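Local coordinates for protein internalin C2 (Listeria monocytogenes serotype 4b str. F2365, PDB 4FHO) that probably takes part in adhesion to or invasion of host cells through a curved leucine-rich repeat domain with a helical N-terminal cap, at residues L74-D78 with N79-D83; L118-S122 with T123-D127; L184-D188 with N189-D193; S195-A198 with S199-N202. One frame throughout, in Å; residues are numbered along the deposited sequence.

Contact 1: residues L74-D78 with N79-D83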
ATOM      1  N   LEU A  74      -5.846  -8.050   0.809  1.00 58.08           N
ATOM      2  CA  LEU A  74      -4.767  -8.797   1.447  1.00 56.64           C
ATOM      3  C   LEU A  74      -4.202  -7.963   2.598  1.00 57.14           C
ATOM      4  O   LEU A  74      -3.676  -6.881   2.379  1.00 57.73           O
ATOM      5  CB  LEU A  74      -3.682  -9.160   0.406  1.00 58.76           C
ATOM      6  CG  LEU A  74      -2.592 -10.149   0.824  1.00 57.61           C
ATOM      7  CD1 LEU A  74      -3.138 -11.471   1.381  1.00 50.98           C
ATOM      8  CD2 LEU A  74      -1.676 -10.403  -0.356  1.00 53.59           C
ATOM      9  N   GLU A  75      -4.346  -8.484   3.816  1.00 49.44           N
ATOM     10  CA  GLU A  75      -3.972  -7.799   5.039  1.00 53.59           C
ATOM     11  C   GLU A  75      -2.828  -8.601   5.652  1.00 46.66           C
ATOM     12  O   GLU A  75      -3.050  -9.673   6.240  1.00 51.24           O
ATOM     13  CB  GLU A  75      -5.187  -7.694   5.975  1.00 57.38           C
ATOM     14  CG  GLU A  75      -6.344  -6.899   5.389  1.00 75.31           C
ATOM     15  CD  GLU A  75      -7.581  -6.840   6.289  1.00 87.53           C
ATOM     16  OE1 GLU A  75      -7.771  -7.718   7.167  1.00 77.61           O
ATOM     17  OE2 GLU A  75      -8.384  -5.899   6.099  1.00 86.00           O
ATOM     18  N   LEU A  76      -1.610  -8.081   5.497  1.00 49.22           N
ATOM     19  CA  LEU A  76      -0.387  -8.771   5.922  1.00 49.00           C
ATOM     20  C   LEU A  76       0.518  -7.878   6.766  1.00 49.28           C
ATOM     21  O   LEU A  76       1.745  -8.097   6.816  1.00 51.19           O
ATOM     22  CB  LEU A  76       0.347  -9.318   4.697  1.00 52.05           C
ATOM     23  CG  LEU A  76      -0.348 -10.444   3.922  1.00 56.49           C
ATOM     24  CD1 LEU A  76       0.388 -10.789   2.631  1.00 52.61           C
ATOM     25  CD2 LEU A  76      -0.536 -11.697   4.761  1.00 54.22           C
ATOM     26  N   LYS A  77      -0.092  -6.917   7.476  1.00 51.95           N
ATOM     27  CA  LYS A  77       0.618  -6.017   8.389  1.00 55.79           C
ATOM     28  C   LYS A  77       1.435  -6.768   9.460  1.00 45.32           C
ATOM     29  O   LYS A  77       0.987  -7.782  10.002  1.00 45.52           O
ATOM     30  CB  LYS A  77      -0.351  -5.000   9.057  1.00 61.52           C
ATOM     31  CG  LYS A  77       0.256  -4.120  10.147  1.00 68.28           C
ATOM     32  CD  LYS A  77      -0.687  -3.010  10.616  1.00 73.09           C
ATOM     33  CE  LYS A  77       0.068  -2.012  11.482  1.00 69.14           C
ATOM     34  NZ  LYS A  77      -0.835  -1.135  12.278  1.00 78.81           N
ATOM     35  N   ASP A  78       2.636  -6.248   9.730  1.00 46.90           N
ATOM     36  CA  ASP A  78       3.497  -6.708  10.839  1.00 48.15           C
ATOM     37  C   ASP A  78       3.917  -8.169  10.747  1.00 43.95           C
ATOM     38  O   ASP A  78       3.911  -8.879  11.720  1.00 49.46           O
ATOM     39  CB  ASP A  78       2.869  -6.371  12.197  1.00 53.44           C
ATOM     40  CG  ASP A  78       2.836  -4.867  12.480  1.00 57.87           C
ATOM     41  OD1 ASP A  78       3.645  -4.106  11.912  1.00 59.85           O
ATOM     42  OD2 ASP A  78       2.001  -4.460  13.307  1.00 63.32           O
ATOM     43  N   ASN A  79       4.273  -8.589   9.536  1.00 47.92           N
ATOM     44  CA  ASN A  79       4.872  -9.894   9.293  1.00 45.69           C
ATOM     45  C   ASN A  79       6.339  -9.665   8.895  1.00 49.34           C
ATOM     46  O   ASN A  79       6.840  -8.536   9.012  1.00 48.72           O
ATOM     47  CB  ASN A  79       4.022 -10.641   8.264  1.00 48.41           C
ATOM     48  CG  ASN A  79       2.711 -11.153   8.868  1.00 45.91           C
ATOM     49  OD1 ASN A  79       2.729 -11.920   9.816  1.00 48.59           O
ATOM     50  ND2 ASN A  79       1.592 -10.668   8.374  1.00 49.44           N
ATOM     51  N   GLN A  80       7.029 -10.712   8.439  1.00 45.66           N
ATOM     52  CA  GLN A  80       8.429 -10.596   8.041  1.00 48.35           C
ATOM     53  C   GLN A  80       8.593 -11.074   6.602  1.00 49.28           C
ATOM     54  O   GLN A  80       9.454 -11.881   6.302  1.00 50.25           O
ATOM     55  CB  GLN A  80       9.332 -11.364   9.015  1.00 50.59           C
ATOM     56  CG  GLN A  80       9.298 -10.806  10.440  1.00 54.28           C
ATOM     57  CD  GLN A  80       8.103 -11.285  11.237  1.00 54.87           C
ATOM     58  OE1 GLN A  80       7.772 -12.464  11.213  1.00 54.32           O
ATOM     59  NE2 GLN A  80       7.414 -10.356  11.903  1.00 51.07           N
ATOM     60  N   ILE A  81       7.790 -10.511   5.709  1.00 48.75           N
ATOM     61  CA  ILE A  81       7.768 -10.915   4.301  1.00 54.46           C
ATOM     62  C   ILE A  81       8.857 -10.100   3.597  1.00 54.93           C
ATOM     63  O   ILE A  81       8.924  -8.899   3.783  1.00 49.02           O
ATOM     64  CB  ILE A  81       6.365 -10.668   3.671  1.00 56.06           C
ATOM     65  CG1 ILE A  81       5.313 -11.594   4.323  1.00 52.13           C
ATOM     66  CG2 ILE A  81       6.384 -10.904   2.166  1.00 53.20           C
ATOM     67  CD1 ILE A  81       3.882 -11.144   4.131  1.00 51.91           C
ATOM     68  N   THR A  82       9.694 -10.771   2.802  1.00 53.24           N
ATOM     69  CA  THR A  82      10.759 -10.137   2.006  1.00 60.64           C
ATOM     70  C   THR A  82      10.547 -10.193   0.475  1.00 59.67           C
ATOM     71  O   THR A  82      11.175  -9.418  -0.239  1.00 59.63           O
ATOM     72  CB  THR A  82      12.119 -10.784   2.337  1.00 64.27           C
ATOM     73  OG1 THR A  82      12.076 -12.191   2.056  1.00 61.85           O
ATOM     74  CG2 THR A  82      12.450 -10.601   3.823  1.00 61.87           C
ATOM     75  N   ASP A  83       9.683 -11.096  -0.013  1.00 60.12           N
ATOM     76  CA  ASP A  83       9.526 -11.373  -1.459  1.00 63.00           C
ATOM     77  C   ASP A  83       8.037 -11.271  -1.848  1.00 61.37           C
ATOM     78  O   ASP A  83       7.210 -12.042  -1.375  1.00 57.18           O
ATOM     79  CB  ASP A  83      10.061 -12.773  -1.780  1.00 68.46           C
ATOM     80  CG  ASP A  83       9.998 -13.122  -3.283  1.00 65.04           C
ATOM     81  OD1 ASP A  83       9.824 -12.227  -4.130  1.00 65.98           O
ATOM     82  OD2 ASP A  83      10.140 -14.313  -3.609  1.00 81.51           O
TER
HETATM   83  O   HOH W   1       4.661 -11.420  12.971  1.00 52.16           O
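The carboxamide of Asn79 reaches back across the turn to the carbonyl of Leu76, and ND2 donates to Leu76 O over 3.0 Å with an N-H...O angle of 151°. The bond does not use a lone pair: ND2 stands above the carbonyl plane of Leu76, and the C=O...N angle is only 97°. The acceptor in turn lies somewhat tilted from the amide plane of Asn79. CG of Asn79 is anti to its own carbonyl carbon (chi1 -74°), which swings the amide into the bend rather than out to solvent. This is the asparagine ladder of a leucine-rich repeat, in which successive turns after the short parallel strands commonly carry a buried asparagine that ties one coil to the next. ND2 also donates to Ala54 O of the preceding coil, and OD1 accepts from the backbone N of Thr57 and Val59, so the buried amide is satisfied at both ends; Leu76 O also accepts from ND2 of Asn101 in the following coil. Beside the amide, Leu76 and Ile81 meet with their side chains at about a right angle. CD1 of Ile81 comes to 3.8 Å from CD1 of Leu76 and 4.0 Å from its CB, a methyl laid against the leucine from the far arm of the turn. On the outer side of the bend a water bridges the arms: it donates to Asp78 O at 2.9 Å and accepts from Gln80 NE2 at 3.1 Å. The chain of Gln80 bends at its second torsion, which folds its amide back toward this water.

Contact 2: residues L118-S122 with T123-D127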
ATOM      1  N   LEU A 118      -3.208   1.123  -0.750  1.00 52.86           N
ATOM      2  CA  LEU A 118      -1.891   0.523  -0.582  1.00 56.42           C
ATOM      3  C   LEU A 118      -1.223   1.054   0.679  1.00 51.12           C
ATOM      4  O   LEU A 118      -1.070   2.264   0.819  1.00 56.76           O
ATOM      5  CB  LEU A 118      -1.026   0.833  -1.807  1.00 57.97           C
ATOM      6  CG  LEU A 118       0.399   0.302  -1.842  1.00 56.33           C
ATOM      7  CD1 LEU A 118       0.377  -1.197  -1.606  1.00 51.82           C
ATOM      8  CD2 LEU A 118       1.050   0.619  -3.189  1.00 50.22           C
ATOM      9  N   ASP A 119      -0.859   0.165   1.594  1.00 51.11           N
ATOM     10  CA  ASP A 119      -0.156   0.548   2.831  1.00 49.37           C
ATOM     11  C   ASP A 119       1.258  -0.024   2.841  1.00 51.34           C
ATOM     12  O   ASP A 119       1.449  -1.232   3.037  1.00 50.09           O
ATOM     13  CB  ASP A 119      -0.936   0.110   4.063  1.00 49.37           C
ATOM     14  CG  ASP A 119      -0.372   0.667   5.374  1.00 58.12           C
ATOM     15  OD1 ASP A 119       0.736   1.253   5.430  1.00 54.08           O
ATOM     16  OD2 ASP A 119      -1.061   0.504   6.385  1.00 57.41           O
ATOM     17  N   LEU A 120       2.233   0.874   2.689  1.00 49.90           N
ATOM     18  CA  LEU A 120       3.658   0.542   2.703  1.00 48.39           C
ATOM     19  C   LEU A 120       4.414   1.223   3.861  1.00 45.55           C
ATOM     20  O   LEU A 120       5.636   1.426   3.792  1.00 49.23           O
ATOM     21  CB  LEU A 120       4.289   0.871   1.341  1.00 50.75           C
ATOM     22  CG  LEU A 120       3.718   0.118   0.139  1.00 58.12           C
ATOM     23  CD1 LEU A 120       4.269   0.764  -1.127  1.00 52.04           C
ATOM     24  CD2 LEU A 120       4.003  -1.388   0.202  1.00 52.69           C
ATOM     25  N   THR A 121       3.685   1.511   4.951  1.00 49.37           N
ATOM     26  CA  THR A 121       4.258   2.044   6.191  1.00 48.13           C
ATOM     27  C   THR A 121       5.368   1.134   6.739  1.00 49.57           C
ATOM     28  O   THR A 121       5.167  -0.042   6.825  1.00 48.24           O
ATOM     29  CB  THR A 121       3.163   2.239   7.262  1.00 48.67           C
ATOM     30  OG1 THR A 121       2.121   3.093   6.731  1.00 49.16           O
ATOM     31  CG2 THR A 121       3.755   2.828   8.554  1.00 51.00           C
ATOM     32  N   SER A 122       6.537   1.692   7.045  1.00 44.61           N
ATOM     33  CA  SER A 122       7.645   0.953   7.698  1.00 52.85           C
ATOM     34  C   SER A 122       8.043  -0.300   6.926  1.00 50.08           C
ATOM     35  O   SER A 122       8.016  -1.396   7.478  1.00 48.76           O
ATOM     36  CB  SER A 122       7.273   0.590   9.156  1.00 48.53           C
ATOM     37  OG  SER A 122       6.884   1.730   9.877  1.00 56.70           O
ATOM     38  N   THR A 123       8.277  -0.144   5.623  1.00 50.46           N
ATOM     39  CA  THR A 123       8.691  -1.255   4.748  1.00 47.51           C
ATOM     40  C   THR A 123      10.152  -1.182   4.306  1.00 47.03           C
ATOM     41  O   THR A 123      10.588  -1.978   3.467  1.00 50.79           O
ATOM     42  CB  THR A 123       7.717  -1.447   3.576  1.00 49.09           C
ATOM     43  OG1 THR A 123       7.585  -0.234   2.831  1.00 53.30           O
ATOM     44  CG2 THR A 123       6.329  -1.864   4.135  1.00 45.29           C
ATOM     45  N   GLN A 124      10.911  -0.270   4.924  1.00 49.54           N
ATOM     46  CA  GLN A 124      12.322  -0.030   4.610  1.00 51.80           C
ATOM     47  C   GLN A 124      12.556   0.297   3.136  1.00 56.73           C
ATOM     48  O   GLN A 124      13.600  -0.060   2.589  1.00 55.29           O
ATOM     49  CB  GLN A 124      13.201  -1.231   5.029  1.00 53.58           C
ATOM     50  CG  GLN A 124      13.033  -1.651   6.473  1.00 53.99           C
ATOM     51  CD  GLN A 124      13.837  -2.885   6.850  1.00 54.75           C
ATOM     52  OE1 GLN A 124      14.874  -3.172   6.270  1.00 71.46           O
ATOM     53  NE2 GLN A 124      13.358  -3.600   7.826  1.00 61.13           N
ATOM     54  N   ILE A 125      11.613   0.989   2.506  1.00 52.35           N
ATOM     55  CA  ILE A 125      11.763   1.415   1.105  1.00 52.26           C
ATOM     56  C   ILE A 125      12.411   2.797   1.027  1.00 58.37           C
ATOM     57  O   ILE A 125      12.269   3.636   1.936  1.00 54.19           O
ATOM     58  CB  ILE A 125      10.437   1.297   0.284  1.00 54.53           C
ATOM     59  CG1 ILE A 125       9.313   2.213   0.788  1.00 56.38           C
ATOM     60  CG2 ILE A 125       9.975  -0.166   0.270  1.00 54.34           C
ATOM     61  CD1 ILE A 125       8.022   2.101  -0.011  1.00 59.13           C
ATOM     62  N   THR A 126      13.155   3.019  -0.045  1.00 57.77           N
ATOM     63  CA  THR A 126      13.747   4.326  -0.359  1.00 56.00           C
ATOM     64  C   THR A 126      13.173   4.962  -1.627  1.00 63.79           C
ATOM     65  O   THR A 126      13.417   6.124  -1.866  1.00 66.33           O
ATOM     66  CB  THR A 126      15.282   4.203  -0.494  1.00 61.57           C
ATOM     67  OG1 THR A 126      15.604   3.367  -1.609  1.00 64.00           O
ATOM     68  CG2 THR A 126      15.887   3.575   0.775  1.00 61.50           C
ATOM     69  N   ASP A 127      12.395   4.215  -2.405  1.00 64.45           N
ATOM     70  CA  ASP A 127      12.095   4.527  -3.799  1.00 71.23           C
ATOM     71  C   ASP A 127      10.655   4.076  -4.088  1.00 66.25           C
ATOM     72  O   ASP A 127      10.322   2.931  -3.824  1.00 63.60           O
ATOM     73  CB  ASP A 127      13.102   3.730  -4.664  1.00 76.91           C
ATOM     74  CG  ASP A 127      13.048   4.065  -6.140  1.00 87.67           C
ATOM     75  OD1 ASP A 127      12.428   5.069  -6.540  1.00 92.80           O
ATOM     76  OD2 ASP A 127      13.688   3.319  -6.912  1.00108.85           O
TER
HETATM   77  O   HOH W   2      10.478  -2.729   8.539  1.00 66.81           O
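Thr123 fills with a hydroxyl the place that an asparagine holds in the equivalent turn at Asn79: its OG1 donates to Leu120 O over a short 2.7 Å. The oxygen approaches the carbonyl at a C=O...O angle of 128°, tilted 31° from its plane. With chi1 at 56°, OG1 sits between the backbone N and the carbonyl carbon, while CG2 lies beside the backbone N and rests 3.4 Å from the same Leu120 O. The neighbouring coil completes the site, for Asn145 donates from ND2 to Leu120 O and accepts at OD1 from the backbone N of Thr123. Across the bend, CD1 of Ile125 meets CD1 of Leu120 at 4.1 Å, and the two side chains run at about a right angle. On the strand side of the leucine-rich repeat coil, Asp119 and Thr121 make a second small network: OD1 of Asp119 accepts from Thr121 N at 3.0 Å, closing an Asx turn, and from Thr121 OG1 at 2.6 Å. The backbone N-H comes in nearly along the C-O direction of the carboxylate, the hydroxyl on its syn side. Outside the bend a water donates to Ser122 O and accepts from Gln124 NE2 at 3.1 Å, while Gln124 OE1 takes a hydrogen bond from Lys104. The short threonine reaches the carbonyl of its own turn, and the amide of Asn145 supplies the link to the next coil; two donors on Asp119 OD1 probably favour a charged carboxylate and fix its rotation where the strand gives way to the turn.

Contact 3: residues L184-D188 with N189-D193. With SO4 (sulfate ion), chain C.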
ATOM      1  N   LEU A 184      -3.342  15.315   3.266  1.00 62.90           N
ATOM      2  CA  LEU A 184      -1.905  15.182   3.090  1.00 63.10           C
ATOM      3  C   LEU A 184      -1.299  15.175   4.473  1.00 67.40           C
ATOM      4  O   LEU A 184      -1.357  16.178   5.171  1.00 70.74           O
ATOM      5  CB  LEU A 184      -1.296  16.312   2.264  1.00 62.35           C
ATOM      6  CG  LEU A 184       0.231  16.254   2.088  1.00 65.60           C
ATOM      7  CD1 LEU A 184       0.649  14.986   1.347  1.00 70.52           C
ATOM      8  CD2 LEU A 184       0.772  17.481   1.375  1.00 67.17           C
ATOM      9  N   ARG A 185      -0.706  14.046   4.858  1.00 57.25           N
ATOM     10  CA  ARG A 185       0.015  13.933   6.114  1.00 54.47           C
ATOM     11  C   ARG A 185       1.496  13.807   5.800  1.00 62.04           C
ATOM     12  O   ARG A 185       1.910  12.834   5.170  1.00 59.59           O
ATOM     13  CB  ARG A 185      -0.485  12.740   6.899  1.00 58.71           C
ATOM     14  CG  ARG A 185      -1.861  12.980   7.485  1.00 62.33           C
ATOM     15  CD  ARG A 185      -2.265  11.787   8.302  1.00 65.24           C
ATOM     16  NE  ARG A 185      -3.510  12.024   9.011  1.00 70.42           N
ATOM     17  CZ  ARG A 185      -4.032  11.202   9.917  1.00 70.70           C
ATOM     18  NH1 ARG A 185      -3.438  10.044  10.244  1.00 77.81           N
ATOM     19  NH2 ARG A 185      -5.178  11.529  10.490  1.00 68.61           N
ATOM     20  N   ALA A 186       2.273  14.807   6.217  1.00 60.82           N
ATOM     21  CA  ALA A 186       3.688  14.924   5.861  1.00 60.44           C
ATOM     22  C   ALA A 186       4.565  15.418   7.013  1.00 56.94           C
ATOM     23  O   ALA A 186       5.586  16.064   6.767  1.00 63.25           O
ATOM     24  CB  ALA A 186       3.838  15.816   4.635  1.00 57.54           C
ATOM     25  N   ASP A 187       4.209  15.040   8.254  1.00 58.86           N
ATOM     26  CA  ASP A 187       5.018  15.406   9.441  1.00 58.32           C
ATOM     27  C   ASP A 187       6.421  14.780   9.339  1.00 64.77           C
ATOM     28  O   ASP A 187       6.535  13.629   8.956  1.00 61.06           O
ATOM     29  CB  ASP A 187       4.376  14.929  10.760  1.00 65.28           C
ATOM     30  CG  ASP A 187       3.103  15.695  11.139  1.00 67.59           C
ATOM     31  OD1 ASP A 187       2.813  16.748  10.546  1.00 71.62           O
ATOM     32  OD2 ASP A 187       2.390  15.251  12.074  1.00 62.08           O
ATOM     33  N   ASP A 188       7.459  15.551   9.681  1.00 58.79           N
ATOM     34  CA  ASP A 188       8.840  15.053   9.812  1.00 62.02           C
ATOM     35  C   ASP A 188       9.404  14.658   8.434  1.00 60.19           C
ATOM     36  O   ASP A 188       9.561  13.494   8.098  1.00 62.71           O
ATOM     37  CB  ASP A 188       8.950  13.950  10.901  1.00 58.34           C
ATOM     38  CG  ASP A 188      10.404  13.625  11.300  1.00 74.13           C
ATOM     39  OD1 ASP A 188      11.379  14.140  10.710  1.00 68.85           O
ATOM     40  OD2 ASP A 188      10.573  12.791  12.207  1.00100.08           O
ATOM     41  N   ASN A 189       9.671  15.693   7.652  1.00 59.21           N
ATOM     42  CA  ASN A 189      10.250  15.615   6.322  1.00 61.44           C
ATOM     43  C   ASN A 189      11.223  16.811   6.168  1.00 61.06           C
ATOM     44  O   ASN A 189      11.638  17.386   7.181  1.00 67.40           O
ATOM     45  CB  ASN A 189       9.110  15.580   5.293  1.00 62.16           C
ATOM     46  CG  ASN A 189       8.605  14.183   5.031  1.00 59.97           C
ATOM     47  OD1 ASN A 189       9.341  13.329   4.522  1.00 58.78           O
ATOM     48  ND2 ASN A 189       7.345  13.946   5.350  1.00 56.10           N
ATOM     49  N   LYS A 190      11.607  17.157   4.948  1.00 68.53           N
ATOM     50  CA  LYS A 190      12.482  18.299   4.683  1.00 71.33           C
ATOM     51  C   LYS A 190      11.767  19.306   3.782  1.00 78.73           C
ATOM     52  O   LYS A 190      12.369  19.871   2.881  1.00 75.22           O
ATOM     53  CB  LYS A 190      13.799  17.803   4.063  1.00 78.43           C
ATOM     54  CG  LYS A 190      14.590  16.835   4.936  1.00 82.88           C
ATOM     55  CD  LYS A 190      15.396  17.567   6.008  1.00 98.85           C
ATOM     56  CE  LYS A 190      15.839  16.638   7.130  1.00103.68           C
ATOM     57  NZ  LYS A 190      16.540  15.417   6.637  1.00106.05           N
ATOM     58  N   ILE A 191      10.487  19.567   4.066  1.00 74.11           N
ATOM     59  CA  ILE A 191       9.664  20.446   3.234  1.00 75.49           C
ATOM     60  C   ILE A 191       9.908  21.901   3.680  1.00 76.93           C
ATOM     61  O   ILE A 191       9.867  22.201   4.881  1.00 78.84           O
ATOM     62  CB  ILE A 191       8.159  20.052   3.314  1.00 75.87           C
ATOM     63  CG1 ILE A 191       7.950  18.620   2.769  1.00 71.34           C
ATOM     64  CG2 ILE A 191       7.277  21.038   2.553  1.00 73.70           C
ATOM     65  CD1 ILE A 191       6.621  17.977   3.143  1.00 69.80           C
ATOM     66  N   SER A 192      10.201  22.781   2.721  1.00 82.02           N
ATOM     67  CA  SER A 192      10.247  24.246   2.960  1.00 86.59           C
ATOM     68  C   SER A 192       9.301  25.094   2.115  1.00 92.30           C
ATOM     69  O   SER A 192       8.900  26.160   2.560  1.00103.89           O
ATOM     70  CB  SER A 192      11.681  24.769   2.801  1.00 92.05           C
ATOM     71  OG  SER A 192      12.229  24.384   1.559  1.00 84.96           O
ATOM     72  N   ASP A 193       8.992  24.649   0.901  1.00 85.39           N
ATOM     73  CA  ASP A 193       8.104  25.351  -0.021  1.00 90.36           C
ATOM     74  C   ASP A 193       6.841  24.508  -0.057  1.00 78.48           C
ATOM     75  O   ASP A 193       6.922  23.336  -0.354  1.00 77.96           O
ATOM     76  CB  ASP A 193       8.771  25.418  -1.413  1.00 92.22           C
ATOM     77  CG  ASP A 193       8.044  26.321  -2.402  1.00 99.77           C
ATOM     78  OD1 ASP A 193       6.867  26.671  -2.198  1.00 98.05           O
ATOM     79  OD2 ASP A 193       8.676  26.685  -3.415  1.00111.03           O
TER
HETATM   80  S   SO4 C 600      -5.391   8.063  12.474  1.00119.31           S
HETATM   81  O1  SO4 C 600      -5.346   8.548  13.880  1.00 93.03           O
HETATM   82  O2  SO4 C 600      -4.010   7.856  11.977  1.00 91.94           O
HETATM   83  O3  SO4 C 600      -6.135   6.779  12.389  1.00105.02           O
HETATM   84  O4  SO4 C 600      -6.079   9.075  11.639  1.00 88.62           O
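Ala186 O receives two side-chain amides, ND2 of Asn189 from its own turn at 3.1 Å and ND2 of Asn211 from the next coil. Both asparagines belong to the ladder that runs along the turns of the leucine-rich repeat. The bond from Asn189 is nearly straight at the hydrogen, 175°, and the acceptor lies in the amide plane; ND2 nevertheless stands well above the carbonyl plane of Ala186, with a C=O...N angle of 102°. Ile164 O of the preceding coil takes another hydrogen bond from ND2, while OD1 accepts from Val169 N, so the buried amide is used from both ends. The apolar side of the bend is slight: CB of Ala186 is touched by CD1 of Ile191 at 3.8 Å, one methyl against another. CG1 of Ile191 is anti to the carbonyl carbon (chi1 -62°), and the extended chi2 sends CD1 across to the alanine. On the strand, Arg185 leaves the backbone on the side away from the bend; its chain is extended from CG to NE, and NE forms a salt bridge with Glu205 of the adjacent strand. Its guanidinium binds a sulfate ion, probably from the crystallisation liquor, with the sulfur in the plane at the guanidinium edge: NH1 donates to O2 at 2.8 Å and NH2 to O4 at 2.9 Å, beside a weak bond from NH1 to O4.

Contact 4: residues S195-A198 with S199-N202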
ATOM      1  N   SER A 195       4.132  25.849  -1.904  1.00 91.21           N
ATOM      2  CA  SER A 195       3.453  26.437  -3.078  1.00 96.37           C
ATOM      3  C   SER A 195       2.600  25.459  -3.886  1.00 90.79           C
ATOM      4  O   SER A 195       1.485  25.822  -4.254  1.00 94.81           O
ATOM      5  CB  SER A 195       4.443  27.160  -4.007  1.00104.97           C
ATOM      6  OG  SER A 195       5.027  28.258  -3.335  1.00110.04           O
ATOM      7  N   PRO A 196       3.088  24.212  -4.115  1.00 84.51           N
ATOM      8  CA  PRO A 196       2.262  23.201  -4.800  1.00 87.63           C
ATOM      9  C   PRO A 196       0.863  22.944  -4.243  1.00 82.69           C
ATOM     10  O   PRO A 196      -0.026  22.587  -5.013  1.00 90.67           O
ATOM     11  CB  PRO A 196       3.111  21.931  -4.685  1.00 89.76           C
ATOM     12  CG  PRO A 196       4.496  22.445  -4.760  1.00 86.46           C
ATOM     13  CD  PRO A 196       4.486  23.739  -4.000  1.00 91.74           C
ATOM     14  N   LEU A 197       0.677  23.132  -2.936  1.00 83.33           N
ATOM     15  CA  LEU A 197      -0.599  22.849  -2.268  1.00 81.45           C
ATOM     16  C   LEU A 197      -1.715  23.828  -2.647  1.00 86.13           C
ATOM     17  O   LEU A 197      -2.884  23.486  -2.500  1.00 88.05           O
ATOM     18  CB  LEU A 197      -0.417  22.770  -0.734  1.00 81.36           C
ATOM     19  CG  LEU A 197       0.668  21.814  -0.172  1.00 80.47           C
ATOM     20  CD1 LEU A 197       0.535  21.683   1.339  1.00 82.27           C
ATOM     21  CD2 LEU A 197       0.671  20.433  -0.817  1.00 76.72           C
ATOM     22  N   ALA A 198      -1.367  25.008  -3.178  1.00 92.28           N
ATOM     23  CA  ALA A 198      -2.364  26.000  -3.653  1.00 97.27           C
ATOM     24  C   ALA A 198      -3.275  25.517  -4.795  1.00 98.63           C
ATOM     25  O   ALA A 198      -4.401  26.006  -4.920  1.00 97.29           O
ATOM     26  CB  ALA A 198      -1.677  27.296  -4.068  1.00 99.34           C
ATOM     27  N   SER A 199      -2.789  24.573  -5.611  1.00 92.88           N
ATOM     28  CA  SER A 199      -3.590  23.939  -6.677  1.00 92.03           C
ATOM     29  C   SER A 199      -4.321  22.650  -6.224  1.00 89.85           C
ATOM     30  O   SER A 199      -4.818  21.904  -7.073  1.00 96.92           O
ATOM     31  CB  SER A 199      -2.698  23.665  -7.908  1.00 96.68           C
ATOM     32  OG  SER A 199      -1.707  22.702  -7.627  1.00106.84           O
ATOM     33  N   LEU A 200      -4.391  22.399  -4.909  1.00 88.96           N
ATOM     34  CA  LEU A 200      -5.133  21.267  -4.328  1.00 86.52           C
ATOM     35  C   LEU A 200      -6.346  21.819  -3.558  1.00 90.05           C
ATOM     36  O   LEU A 200      -6.279  21.986  -2.329  1.00 86.27           O
ATOM     37  CB  LEU A 200      -4.202  20.436  -3.432  1.00 86.52           C
ATOM     38  CG  LEU A 200      -2.926  19.902  -4.096  1.00 82.27           C
ATOM     39  CD1 LEU A 200      -2.093  19.100  -3.107  1.00 80.58           C
ATOM     40  CD2 LEU A 200      -3.235  19.057  -5.320  1.00 89.85           C
ATOM     41  N   PRO A 201      -7.456  22.127  -4.277  1.00 91.54           N
ATOM     42  CA  PRO A 201      -8.586  22.836  -3.635  1.00 93.16           C
ATOM     43  C   PRO A 201      -9.428  22.048  -2.615  1.00 88.89           C
ATOM     44  O   PRO A 201     -10.114  22.662  -1.789  1.00 81.33           O
ATOM     45  CB  PRO A 201      -9.448  23.258  -4.834  1.00103.81           C
ATOM     46  CG  PRO A 201      -9.169  22.234  -5.872  1.00103.63           C
ATOM     47  CD  PRO A 201      -7.703  21.949  -5.725  1.00 99.56           C
ATOM     48  N   ASN A 202      -9.368  20.716  -2.654  1.00 83.41           N
ATOM     49  CA  ASN A 202     -10.199  19.880  -1.791  1.00 82.29           C
ATOM     50  C   ASN A 202      -9.534  19.490  -0.463  1.00 78.03           C
ATOM     51  O   ASN A 202     -10.140  18.743   0.301  1.00 81.41           O
ATOM     52  CB  ASN A 202     -10.697  18.654  -2.573  1.00 82.16           C
ATOM     53  CG  ASN A 202     -11.511  19.047  -3.794  1.00 88.17           C
ATOM     54  OD1 ASN A 202     -12.617  19.557  -3.666  1.00 93.59           O
ATOM     55  ND2 ASN A 202     -10.954  18.837  -4.984  1.00 90.75           N
TER
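Leu197 and Leu200 form the close-packed side of this turn, CD2 of Leu197 lying 3.8 Å from CD1 of Leu200 as the two buried side chains cross obliquely. Both carry CG anti to the carbonyl carbon (chi1 -53° and -56°), and their branch ends meet. Leu200 also lays its CB 3.5 Å from Leu197 O, the same oxygen that accepts from Leu200 N at 3.0 Å. Residues 195-198 are a 3-10 segment on the convex side of the leucine-rich repeat coil, across the interior from the parallel strands, and Leu197 packs on Leu172 of the preceding coil. The outer side is looser. Ala198 and Ser199 are exposed there, and the bond from Ser199 N to Pro196 O is weak at 3.5 Å. Ser199 OG is hydrogen-bonded to Ala176 O of the preceding coil and lies 3.1 Å from Pro196 O. The bond from Leu200 N and the leucine contact thus hold the inward half of the turn, whereas the serine hydroxyl ties its outer half to the preceding coil.

From the N terminus, contact 1 turns the chain out of strand 73-75, contact 2 does so after strand 117-119 and contact 3 after strand 183-185. All three strands belong to one parallel sheet. Contact 4 follows in the same coil as contact 3, as the chain returns toward strand 205-207. Each is a local bend and they come in series, none enclosing or crossing another. Centres of contacts 1 and 2 are about 11 Å apart, those of contacts 2 and 3 about 17 Å, and the centres of contacts 1 and 4 about 34 Å. Contacts 3 and 4 touch where Leu184 CD2 meets Leu197 CD2 at 3.7 Å, joining the strand to the convex side.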